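PDB 3OS7: galactose mutarotase-like protein from Clostridium acetobutylicum, which probably binds carbohydrate and may interconvert the anomers of aldose sugars, acting as an aldose 1-epimerase. Local coordinates for residues K116-K121 and E132-F137; F147-Q152 and E177-V182; F151-S156 and T168-L173. All blocks are in the same frame, centred on the assembly; numbering follows the deposited sequence.

Contact 1. Residues K116-K121 and E132-F137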
loop_
_atom_site.group_PDB
_atom_site.type_symbol
_atom_site.label_atom_id
_atom_site.label_comp_id
_atom_site.label_asym_id
_atom_site.label_seq_id
_atom_site.Cartn_x
_atom_site.Cartn_y
_atom_site.Cartn_z
ATOM N N LYS A 116 -3.660 -12.678 10.721
ATOM C CA LYS A 116 -2.986 -12.261 11.956
ATOM C C LYS A 116 -1.484 -12.253 11.778
ATOM O O LYS A 116 -0.910 -13.232 11.334
ATOM C CB LYS A 116 -3.312 -13.200 13.114
ATOM C CG LYS A 116 -4.777 -13.258 13.468
ATOM C CD LYS A 116 -4.974 -13.942 14.838
ATOM C CE LYS A 116 -6.419 -14.376 14.998
ATOM N NZ LYS A 116 -6.703 -14.830 16.396
ATOM N N TRP A 117 -0.867 -11.127 12.112
ATOM C CA TRP A 117 0.556 -10.987 12.138
ATOM C C TRP A 117 0.985 -10.958 13.589
ATOM O O TRP A 117 0.158 -10.691 14.473
ATOM C CB TRP A 117 0.970 -9.697 11.443
ATOM C CG TRP A 117 0.739 -9.668 9.958
ATOM C CD1 TRP A 117 -0.453 -9.894 9.298
ATOM C CD2 TRP A 117 1.673 -9.262 8.944
ATOM N NE1 TRP A 117 -0.290 -9.718 7.953
ATOM C CE2 TRP A 117 1.002 -9.330 7.704
ATOM C CE3 TRP A 117 3.019 -8.910 8.960
ATOM C CZ2 TRP A 117 1.632 -9.031 6.492
ATOM C CZ3 TRP A 117 3.642 -8.624 7.767
ATOM C CH2 TRP A 117 2.950 -8.691 6.547
ATOM N N THR A 118 2.259 -11.235 13.845
ATOM C CA THR A 118 2.786 -11.213 15.203
ATOM C C THR A 118 3.825 -10.122 15.341
ATOM O O THR A 118 4.486 -9.762 14.367
ATOM C CB THR A 118 3.343 -12.553 15.591
ATOM O OG1 THR A 118 4.369 -12.919 14.685
ATOM C CG2 THR A 118 2.221 -13.613 15.529
ATOM N N VAL A 119 3.917 -9.554 16.532
ATOM C CA VAL A 119 4.862 -8.475 16.792
ATOM C C VAL A 119 6.244 -9.090 16.896
ATOM O O VAL A 119 6.466 -10.036 17.657
ATOM C CB VAL A 119 4.493 -7.685 18.057
ATOM C CG1 VAL A 119 5.567 -6.663 18.386
ATOM C CG2 VAL A 119 3.162 -6.998 17.885
ATOM N N HIS A 120 7.183 -8.554 16.123
ATOM C CA HIS A 120 8.506 -9.128 16.027
ATOM C C HIS A 120 9.520 -8.310 16.827
ATOM O O HIS A 120 10.438 -8.876 17.441
ATOM C CB HIS A 120 8.873 -9.247 14.541
ATOM C CG HIS A 120 10.243 -9.762 14.290
ATOM N ND1 HIS A 120 10.582 -11.091 14.469
ATOM C CD2 HIS A 120 11.369 -9.132 13.874
ATOM C CE1 HIS A 120 11.862 -11.252 14.168
ATOM N NE2 HIS A 120 12.357 -10.082 13.792
ATOM N N LYS A 121 9.375 -6.988 16.810
ATOM C CA LYS A 121 10.299 -6.075 17.465
ATOM C C LYS A 121 9.627 -4.764 17.851
ATOM O O LYS A 121 8.771 -4.254 17.126
ATOM C CB LYS A 121 11.478 -5.805 16.545
ATOM C CG LYS A 121 12.611 -5.009 17.201
ATOM C CD LYS A 121 13.727 -4.659 16.242
ATOM C CE LYS A 121 14.425 -5.862 15.688
ATOM N NZ LYS A 121 15.772 -5.471 15.183
ATOM N N GLU A 132 8.124 -3.730 14.331
ATOM C CA GLU A 132 8.149 -4.703 13.240
ATOM C C GLU A 132 7.150 -5.804 13.505
ATOM O O GLU A 132 7.047 -6.296 14.641
ATOM C CB GLU A 132 9.550 -5.329 13.081
ATOM C CG GLU A 132 10.660 -4.306 12.868
ATOM C CD GLU A 132 12.010 -4.940 12.493
ATOM O OE1 GLU A 132 12.227 -6.121 12.823
ATOM O OE2 GLU A 132 12.836 -4.245 11.857
ATOM N N VAL A 133 6.437 -6.204 12.459
ATOM C CA VAL A 133 5.477 -7.300 12.529
ATOM C C VAL A 133 5.850 -8.290 11.456
ATOM O O VAL A 133 6.405 -7.920 10.427
ATOM C CB VAL A 133 3.986 -6.841 12.342
ATOM C CG1 VAL A 133 3.540 -6.004 13.551
ATOM C CG2 VAL A 133 3.787 -6.074 10.989
ATOM N N VAL A 134 5.577 -9.555 11.705
ATOM C CA VAL A 134 5.815 -10.588 10.719
ATOM C C VAL A 134 4.603 -11.474 10.514
ATOM O O VAL A 134 3.732 -11.600 11.391
ATOM C CB VAL A 134 7.010 -11.496 11.095
ATOM C CG1 VAL A 134 8.312 -10.696 11.127
ATOM C CG2 VAL A 134 6.765 -12.204 12.408
ATOM N N PHE A 135 4.539 -12.041 9.325
ATOM C CA PHE A 135 3.557 -13.048 8.979
ATOM C C PHE A 135 4.289 -14.295 8.519
ATOM O O PHE A 135 5.007 -14.259 7.521
ATOM C CB PHE A 135 2.674 -12.584 7.831
ATOM C CG PHE A 135 1.631 -13.606 7.463
ATOM C CD1 PHE A 135 0.540 -13.816 8.282
ATOM C CD2 PHE A 135 1.779 -14.392 6.370
ATOM C CE1 PHE A 135 -0.391 -14.774 7.977
ATOM C CE2 PHE A 135 0.856 -15.374 6.058
ATOM C CZ PHE A 135 -0.225 -15.561 6.851
ATOM N N ASP A 136 4.089 -15.384 9.246
ATOM C CA ASP A 136 4.708 -16.673 8.942
ATOM C C ASP A 136 3.705 -17.578 8.240
ATOM O O ASP A 136 2.664 -17.947 8.803
ATOM C CB ASP A 136 5.189 -17.330 10.223
ATOM C CG ASP A 136 6.218 -16.484 10.970
ATOM O OD1 ASP A 136 7.266 -16.162 10.365
ATOM O OD2 ASP A 136 5.978 -16.146 12.158
ATOM N N PHE A 137 3.987 -17.899 6.984
ATOM C CA PHE A 137 3.116 -18.745 6.192
ATOM C C PHE A 137 3.734 -20.139 6.184
ATOM O O PHE A 137 4.809 -20.341 5.611
ATOM C CB PHE A 137 2.980 -18.200 4.776
ATOM C CG PHE A 137 1.967 -18.943 3.921
ATOM C CD1 PHE A 137 0.601 -18.809 4.145
ATOM C CD2 PHE A 137 2.375 -19.720 2.849
ATOM C CE1 PHE A 137 -0.309 -19.457 3.346
ATOM C CE2 PHE A 137 1.459 -20.372 2.055
ATOM C CZ PHE A 137 0.126 -20.241 2.282
HETATM O O HOH W 1 3.892 -14.961 13.174
HETATM O O HOH W 2 15.216 -4.139 12.674
#
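A classic beta bulge marks this hairpin of strands 118-125 and 128-137, where His120 and Lys121 both face Glu132; the paired strands belong to the antiparallel beta architecture of the galactose mutarotase family. The evidence is one carbonyl with two donors: Glu132 O accepts from His120 N at 2.7 Å and from Lys121 N at 3.3 Å, both arriving from the same face of its plane. Ahead of the bulge the register is regular, with Thr118 and Val134 a hydrogen-bonded pair and Val119 opposite Val133 a non-hydrogen-bonded one.

With CG of His120 anti to the backbone N (chi1 177°), the imidazole runs beside the Glu132 side chain. Glu132 OE1 meets the ring at its edge, 3.3 Å from His120 CD2, and ring and carboxylate are only 12° from coplanar. Lys121 also runs alongside Glu132, but its NZ stops 4.3 Å from Glu132 OE1, beyond a salt bridge; a water joins NZ to Glu132 OE2, which Ser156 OG also binds.

At the open end of the hairpin, away from its turn, Phe135 CB rests over the indole of Trp117, 3.6 Å from the centroid of its six-membered ring, a CH-pi contact. The indole NE1 is itself held by the carbonyl of Ile112. Asp136 OD1 is hydrogen-bonded to Gln152 NE2. The oxygen of a second water lies 2.6 Å from Asp136 OD2, to which it donates, and is also hydrogen-bonded to Thr118 OG1.

Contact 2. Residues F147-Q152 and E177-V182. With EDO (1,2-ethanediol), chain H.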
loop_
_atom_site.group_PDB
_atom_site.type_symbol
_atom_site.label_atom_id
_atom_site.label_comp_id
_atom_site.label_asym_id
_atom_site.label_seq_id
_atom_site.Cartn_x
_atom_site.Cartn_y
_atom_site.Cartn_z
ATOM N N PHE A 147 -1.061 -22.436 -2.643
ATOM C CA PHE A 147 0.215 -21.759 -2.899
ATOM C C PHE A 147 1.283 -22.396 -2.012
ATOM O O PHE A 147 1.554 -21.942 -0.884
ATOM C CB PHE A 147 0.053 -20.278 -2.616
ATOM C CG PHE A 147 1.199 -19.459 -3.033
ATOM C CD1 PHE A 147 1.399 -19.165 -4.364
ATOM C CD2 PHE A 147 2.095 -18.961 -2.093
ATOM C CE1 PHE A 147 2.485 -18.377 -4.757
ATOM C CE2 PHE A 147 3.163 -18.159 -2.489
ATOM C CZ PHE A 147 3.354 -17.885 -3.808
ATOM N N SER A 148 1.855 -23.492 -2.492
ATOM C CA SER A 148 2.670 -24.325 -1.627
ATOM C C SER A 148 4.122 -23.848 -1.528
ATOM O O SER A 148 5.067 -24.574 -1.894
ATOM C CB SER A 148 2.598 -25.788 -2.069
ATOM O OG SER A 148 1.248 -26.222 -2.064
ATOM N N HIS A 149 4.285 -22.645 -0.986
ATOM C CA HIS A 149 5.589 -22.089 -0.677
ATOM C C HIS A 149 5.535 -21.477 0.703
ATOM O O HIS A 149 4.812 -20.492 0.908
ATOM C CB HIS A 149 5.981 -20.965 -1.654
ATOM C CG HIS A 149 6.007 -21.381 -3.092
ATOM N ND1 HIS A 149 7.099 -21.983 -3.674
ATOM C CD2 HIS A 149 5.079 -21.265 -4.068
ATOM C CE1 HIS A 149 6.835 -22.229 -4.947
ATOM N NE2 HIS A 149 5.601 -21.829 -5.204
ATOM N N GLU A 150 6.291 -22.030 1.650
ATOM C CA GLU A 150 6.488 -21.364 2.932
ATOM C C GLU A 150 7.182 -20.014 2.716
ATOM O O GLU A 150 8.031 -19.869 1.845
ATOM C CB GLU A 150 7.273 -22.242 3.915
ATOM C CG GLU A 150 6.478 -23.493 4.331
ATOM C CD GLU A 150 7.068 -24.247 5.517
ATOM O OE1 GLU A 150 8.259 -24.567 5.480
ATOM O OE2 GLU A 150 6.316 -24.564 6.477
ATOM N N PHE A 151 6.777 -19.016 3.474
ATOM C CA PHE A 151 7.409 -17.701 3.388
ATOM C C PHE A 151 7.227 -16.918 4.680
ATOM O O PHE A 151 6.394 -17.267 5.509
ATOM C CB PHE A 151 6.899 -16.906 2.155
ATOM C CG PHE A 151 5.435 -16.503 2.209
ATOM C CD1 PHE A 151 5.035 -15.395 2.926
ATOM C CD2 PHE A 151 4.467 -17.223 1.496
ATOM C CE1 PHE A 151 3.698 -15.018 2.968
ATOM C CE2 PHE A 151 3.150 -16.860 1.519
ATOM C CZ PHE A 151 2.766 -15.725 2.274
ATOM N N GLN A 152 8.033 -15.873 4.855
ATOM C CA GLN A 152 7.810 -14.921 5.924
ATOM C C GLN A 152 7.787 -13.532 5.314
ATOM O O GLN A 152 8.732 -13.116 4.655
ATOM C CB GLN A 152 8.900 -14.958 6.986
ATOM C CG GLN A 152 8.641 -14.026 8.173
ATOM C CD GLN A 152 9.782 -14.033 9.168
ATOM O OE1 GLN A 152 10.855 -13.465 8.911
ATOM N NE2 GLN A 152 9.557 -14.669 10.314
ATOM N N GLU A 177 11.120 -22.115 -6.702
ATOM C CA GLU A 177 10.967 -20.739 -7.144
ATOM C C GLU A 177 9.561 -20.215 -6.817
ATOM O O GLU A 177 8.590 -20.846 -7.179
ATOM C CB GLU A 177 11.182 -20.720 -8.655
ATOM C CG GLU A 177 11.597 -19.414 -9.205
ATOM C CD GLU A 177 11.641 -19.393 -10.724
ATOM O OE1 GLU A 177 11.281 -20.401 -11.391
ATOM O OE2 GLU A 177 12.029 -18.342 -11.251
HETATM N N MSE A 178 9.475 -19.059 -6.154
HETATM C CA MSE A 178 8.217 -18.505 -5.668
HETATM C C MSE A 178 7.814 -17.265 -6.480
HETATM O O MSE A 178 8.557 -16.299 -6.551
HETATM C CB MSE A 178 8.339 -18.108 -4.210
HETATM C CG MSE A 178 7.014 -17.760 -3.557
HETATM SE SE MSE A 178 7.202 -17.017 -1.809
HETATM C CE MSE A 178 7.329 -15.145 -2.209
ATOM N N PRO A 179 6.616 -17.286 -7.067
ATOM C CA PRO A 179 6.106 -16.071 -7.731
ATOM C C PRO A 179 6.006 -14.914 -6.762
ATOM O O PRO A 179 5.629 -15.114 -5.602
ATOM C CB PRO A 179 4.683 -16.481 -8.148
ATOM C CG PRO A 179 4.732 -17.991 -8.200
ATOM C CD PRO A 179 5.682 -18.410 -7.157
ATOM N N LEU A 180 6.267 -13.697 -7.232
ATOM C CA LEU A 180 6.282 -12.549 -6.345
ATOM C C LEU A 180 5.704 -11.313 -7.034
ATOM O O LEU A 180 6.176 -10.888 -8.095
ATOM C CB LEU A 180 7.720 -12.221 -5.948
ATOM C CG LEU A 180 7.915 -11.004 -5.037
ATOM C CD1 LEU A 180 7.482 -11.304 -3.622
ATOM C CD2 LEU A 180 9.370 -10.620 -5.087
ATOM N N SER A 181 4.705 -10.739 -6.389
ATOM C CA SER A 181 4.185 -9.417 -6.741
ATOM C C SER A 181 3.580 -8.873 -5.448
ATOM O O SER A 181 2.851 -9.574 -4.764
ATOM C CB SER A 181 3.164 -9.549 -7.836
ATOM O OG SER A 181 2.603 -8.311 -8.184
ATOM N N VAL A 182 3.960 -7.666 -5.097
ATOM C CA VAL A 182 3.617 -7.064 -3.822
ATOM C C VAL A 182 3.097 -5.649 -4.084
ATOM O O VAL A 182 3.557 -4.969 -4.996
ATOM C CB VAL A 182 4.865 -6.937 -2.913
ATOM C CG1 VAL A 182 4.509 -6.270 -1.540
ATOM C CG2 VAL A 182 5.511 -8.283 -2.689
HETATM C C1 EDO H . 12.364 -11.043 4.846
HETATM O O1 EDO H . 13.148 -10.011 5.438
HETATM C C2 EDO H . 11.126 -11.309 5.701
HETATM O O2 EDO H . 11.495 -11.726 7.031
#
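Both imidazole nitrogens of His149 are gripped, ND1 by the hydroxyl of Ser174 and NE2 by that of Tyr95, and the ring fixed in this way lies against Met178, which is modelled as selenomethionine. Bonds to both ring nitrogens limit rotation of the imidazole about CB-CG. Met178 CA stands over its face, 4.1 Å from the ring centroid and 12° off the normal, which meets the geometry of a CH-pi contact. Further out, Met178 CG comes to 3.8 Å from His149 CG. Carbon CE1 of His149 also approaches the backbone oxygen Glu177 O, at 3.2 Å.

The Met178 chain leaves with CG anti to the backbone N (chi1 -169°), a course that carries it in among three aromatic residues. Its CG touches Phe147 CZ at 3.7 Å, the two side chains crossing at about a right angle. The selenium lies at the edge of the Phe147 ring, 5.4 Å from the centroid, a Met-aromatic contact, and meets Phe151 through that residue's CB at 4.0 Å, the Phe151 ring being oblique to it. Pro179 adds to the apolar side, with its CD 4.0 Å from Phe147 CE1.

No hydrogen bond links 147-152 to 177-182. The loop before strand 151-160 and the start of strand 178-189 therefore meet mainly through apolar and ring contacts, while the ring nitrogens of His149 find their partners outside both segments, which implies an interface set by shape and by a ring whose rotation is limited from outside.

Contact 3. Residues F151-S156 and T168-L173. With EDO (1,2-ethanediol), chain H.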
loop_
_atom_site.group_PDB
_atom_site.type_symbol
_atom_site.label_atom_id
_atom_site.label_comp_id
_atom_site.label_asym_id
_atom_site.label_seq_id
_atom_site.Cartn_x
_atom_site.Cartn_y
_atom_site.Cartn_z
ATOM N N PHE A 151 6.777 -19.016 3.474
ATOM C CA PHE A 151 7.409 -17.701 3.388
ATOM C C PHE A 151 7.227 -16.918 4.680
ATOM O O PHE A 151 6.394 -17.267 5.509
ATOM C CB PHE A 151 6.899 -16.906 2.155
ATOM C CG PHE A 151 5.435 -16.503 2.209
ATOM C CD1 PHE A 151 5.035 -15.395 2.926
ATOM C CD2 PHE A 151 4.467 -17.223 1.496
ATOM C CE1 PHE A 151 3.698 -15.018 2.968
ATOM C CE2 PHE A 151 3.150 -16.860 1.519
ATOM C CZ PHE A 151 2.766 -15.725 2.274
ATOM N N GLN A 152 8.033 -15.873 4.855
ATOM C CA GLN A 152 7.810 -14.921 5.924
ATOM C C GLN A 152 7.787 -13.532 5.314
ATOM O O GLN A 152 8.732 -13.116 4.655
ATOM C CB GLN A 152 8.900 -14.958 6.986
ATOM C CG GLN A 152 8.641 -14.026 8.173
ATOM C CD GLN A 152 9.782 -14.033 9.168
ATOM O OE1 GLN A 152 10.855 -13.465 8.911
ATOM N NE2 GLN A 152 9.557 -14.669 10.314
ATOM N N PHE A 153 6.704 -12.821 5.574
ATOM C CA PHE A 153 6.591 -11.412 5.292
ATOM C C PHE A 153 6.965 -10.609 6.555
ATOM O O PHE A 153 6.691 -11.024 7.691
ATOM C CB PHE A 153 5.149 -11.090 4.887
ATOM C CG PHE A 153 4.975 -10.627 3.478
ATOM C CD1 PHE A 153 5.056 -9.291 3.158
ATOM C CD2 PHE A 153 4.664 -11.543 2.463
ATOM C CE1 PHE A 153 4.841 -8.865 1.866
ATOM C CE2 PHE A 153 4.446 -11.117 1.161
ATOM C CZ PHE A 153 4.533 -9.792 0.864
ATOM N N LYS A 154 7.580 -9.451 6.363
ATOM C CA LYS A 154 7.881 -8.548 7.471
ATOM C C LYS A 154 7.603 -7.120 7.059
ATOM O O LYS A 154 7.957 -6.706 5.939
ATOM C CB LYS A 154 9.344 -8.667 7.895
ATOM C CG LYS A 154 9.734 -7.722 9.009
ATOM C CD LYS A 154 11.021 -8.156 9.779
ATOM C CE LYS A 154 12.209 -8.458 8.910
ATOM N NZ LYS A 154 13.118 -9.409 9.671
ATOM N N LEU A 155 6.936 -6.394 7.944
ATOM C CA LEU A 155 6.768 -4.950 7.802
ATOM C C LEU A 155 7.560 -4.326 8.949
ATOM O O LEU A 155 7.327 -4.628 10.115
ATOM C CB LEU A 155 5.303 -4.523 7.862
ATOM C CG LEU A 155 4.288 -5.292 7.048
ATOM C CD1 LEU A 155 2.872 -4.745 7.200
ATOM C CD2 LEU A 155 4.690 -5.314 5.594
ATOM N N SER A 156 8.504 -3.472 8.596
ATOM C CA SER A 156 9.343 -2.786 9.551
ATOM C C SER A 156 9.090 -1.286 9.488
ATOM O O SER A 156 9.431 -0.605 8.508
ATOM C CB SER A 156 10.811 -3.116 9.284
ATOM O OG SER A 156 11.618 -2.493 10.276
ATOM N N THR A 168 9.250 -3.119 3.636
ATOM C CA THR A 168 8.458 -4.337 3.401
ATOM C C THR A 168 9.395 -5.396 2.840
ATOM O O THR A 168 10.170 -5.127 1.940
ATOM C CB THR A 168 7.337 -4.072 2.392
ATOM O OG1 THR A 168 6.589 -2.930 2.831
ATOM C CG2 THR A 168 6.438 -5.281 2.213
ATOM N N SER A 169 9.353 -6.600 3.381
ATOM C CA SER A 169 10.220 -7.647 2.837
ATOM C C SER A 169 9.544 -8.970 2.916
ATOM O O SER A 169 8.685 -9.187 3.772
ATOM C CB SER A 169 11.571 -7.684 3.573
ATOM O OG SER A 169 11.382 -7.842 4.954
ATOM N N VAL A 170 9.935 -9.863 2.010
ATOM C CA VAL A 170 9.467 -11.214 2.046
ATOM C C VAL A 170 10.633 -12.114 1.664
ATOM O O VAL A 170 11.474 -11.718 0.858
ATOM C CB VAL A 170 8.248 -11.444 1.131
ATOM C CG1 VAL A 170 8.518 -11.001 -0.266
ATOM C CG2 VAL A 170 7.841 -12.883 1.179
ATOM N N VAL A 171 10.685 -13.292 2.285
ATOM C CA VAL A 171 11.722 -14.284 2.018
ATOM C C VAL A 171 11.011 -15.596 1.667
ATOM O O VAL A 171 10.057 -15.983 2.317
ATOM C CB VAL A 171 12.722 -14.458 3.197
ATOM C CG1 VAL A 171 12.040 -14.804 4.497
ATOM C CG2 VAL A 171 13.746 -15.538 2.856
ATOM N N ASN A 172 11.463 -16.230 0.594
ATOM C CA ASN A 172 10.958 -17.512 0.162
ATOM C C ASN A 172 11.635 -18.573 1.022
ATOM O O ASN A 172 12.850 -18.721 0.949
ATOM C CB ASN A 172 11.293 -17.704 -1.314
ATOM C CG ASN A 172 10.902 -19.065 -1.846
ATOM O OD1 ASN A 172 10.170 -19.836 -1.208
ATOM N ND2 ASN A 172 11.399 -19.376 -3.038
ATOM N N LEU A 173 10.854 -19.263 1.850
ATOM C CA LEU A 173 11.366 -20.313 2.735
ATOM C C LEU A 173 11.123 -21.724 2.164
ATOM O O LEU A 173 11.315 -22.730 2.857
ATOM C CB LEU A 173 10.749 -20.159 4.134
ATOM C CG LEU A 173 11.092 -18.829 4.858
ATOM C CD1 LEU A 173 10.306 -18.638 6.180
ATOM C CD2 LEU A 173 12.628 -18.678 5.075
HETATM C C1 EDO H . 12.364 -11.043 4.846
HETATM O O1 EDO H . 13.148 -10.011 5.438
HETATM C C2 EDO H . 11.126 -11.309 5.701
HETATM O O2 EDO H . 11.495 -11.726 7.031
HETATM O O HOH W 3 11.085 -5.580 6.512
#
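A chi1 of -115°, well away from the staggered values, swings the ring of Phe153 under Val170, whose CG2 is anti to its backbone N and reaches forward to the same ring. Val170 CB stands over the face, 3.9 Å from the ring centroid, a CH-pi contact. Thr168 CG2 comes instead to the edge, 3.9 Å from Phe153 CE1, and also touches Leu155 CD2, the Leu155 and Thr168 side chains lying side by side and pointing the same way. The Thr168 hydroxyl is hydrogen-bonded to Tyr184 OH, while the methyl makes the closest contacts with Phe153 and Leu155.

These residues line the buried face of the antiparallel hairpin formed by strands 151-160 and 163-172, whose local axes run at 165° to each other. Lys154 and Ser169 make a hydrogen-bonded pair, with Lys154 N to Ser169 O at 2.8 Å and Ser169 N to Lys154 O at 2.9 Å. Gln152 and Val171 repeat the pattern with longer bonds, while Phe153 and Val170 form the non-hydrogen-bonded pair between them. At the open end of the hairpin, Leu173 CD1 packs on Gln152 CB at 4.0 Å.

The opposite face of the hairpin, bearing Gln152, Lys154, Ser169 and Val171, is more polar and holds a molecule of 1,2-ethanediol, probably from the crystallisation liquor. It spans the two strands: its O2 donates to Gln152 OE1 at 2.6 Å, and its O1 is hydrogen-bonded to Ser169 OG at 2.8 Å. The amide nitrogen of Gln152 is taken by Asp136 OD1, which leaves the amide oxygen turned to the diol. Ser169 OG has a further partner in a water, and Val171 CG1 lies 3.8 Å from the diol carbon C1.

How the contacts relate
Along the chain, contact 1 comes first and is complete before the others begin, closing the short hairpin loop between 116-121 and 132-137. Contacts 2 and 3 both draw on the beginning of strand 151-160, sharing Phe151 and Gln152. Contact 3 closes the next hairpin, and the longer loop closed by contact 2 reaches past it to strand 178-189, largely enclosing it. Strands 128-137 and 151-160 are neighbours, so the two hairpins are joined edge to edge: Phe137 N lies 2.9 Å from Phe151 O, a probable backbone hydrogen bond. Contact 2 ties the loop leading into strand 151-160 to strand 178-189, the strand after 163-172.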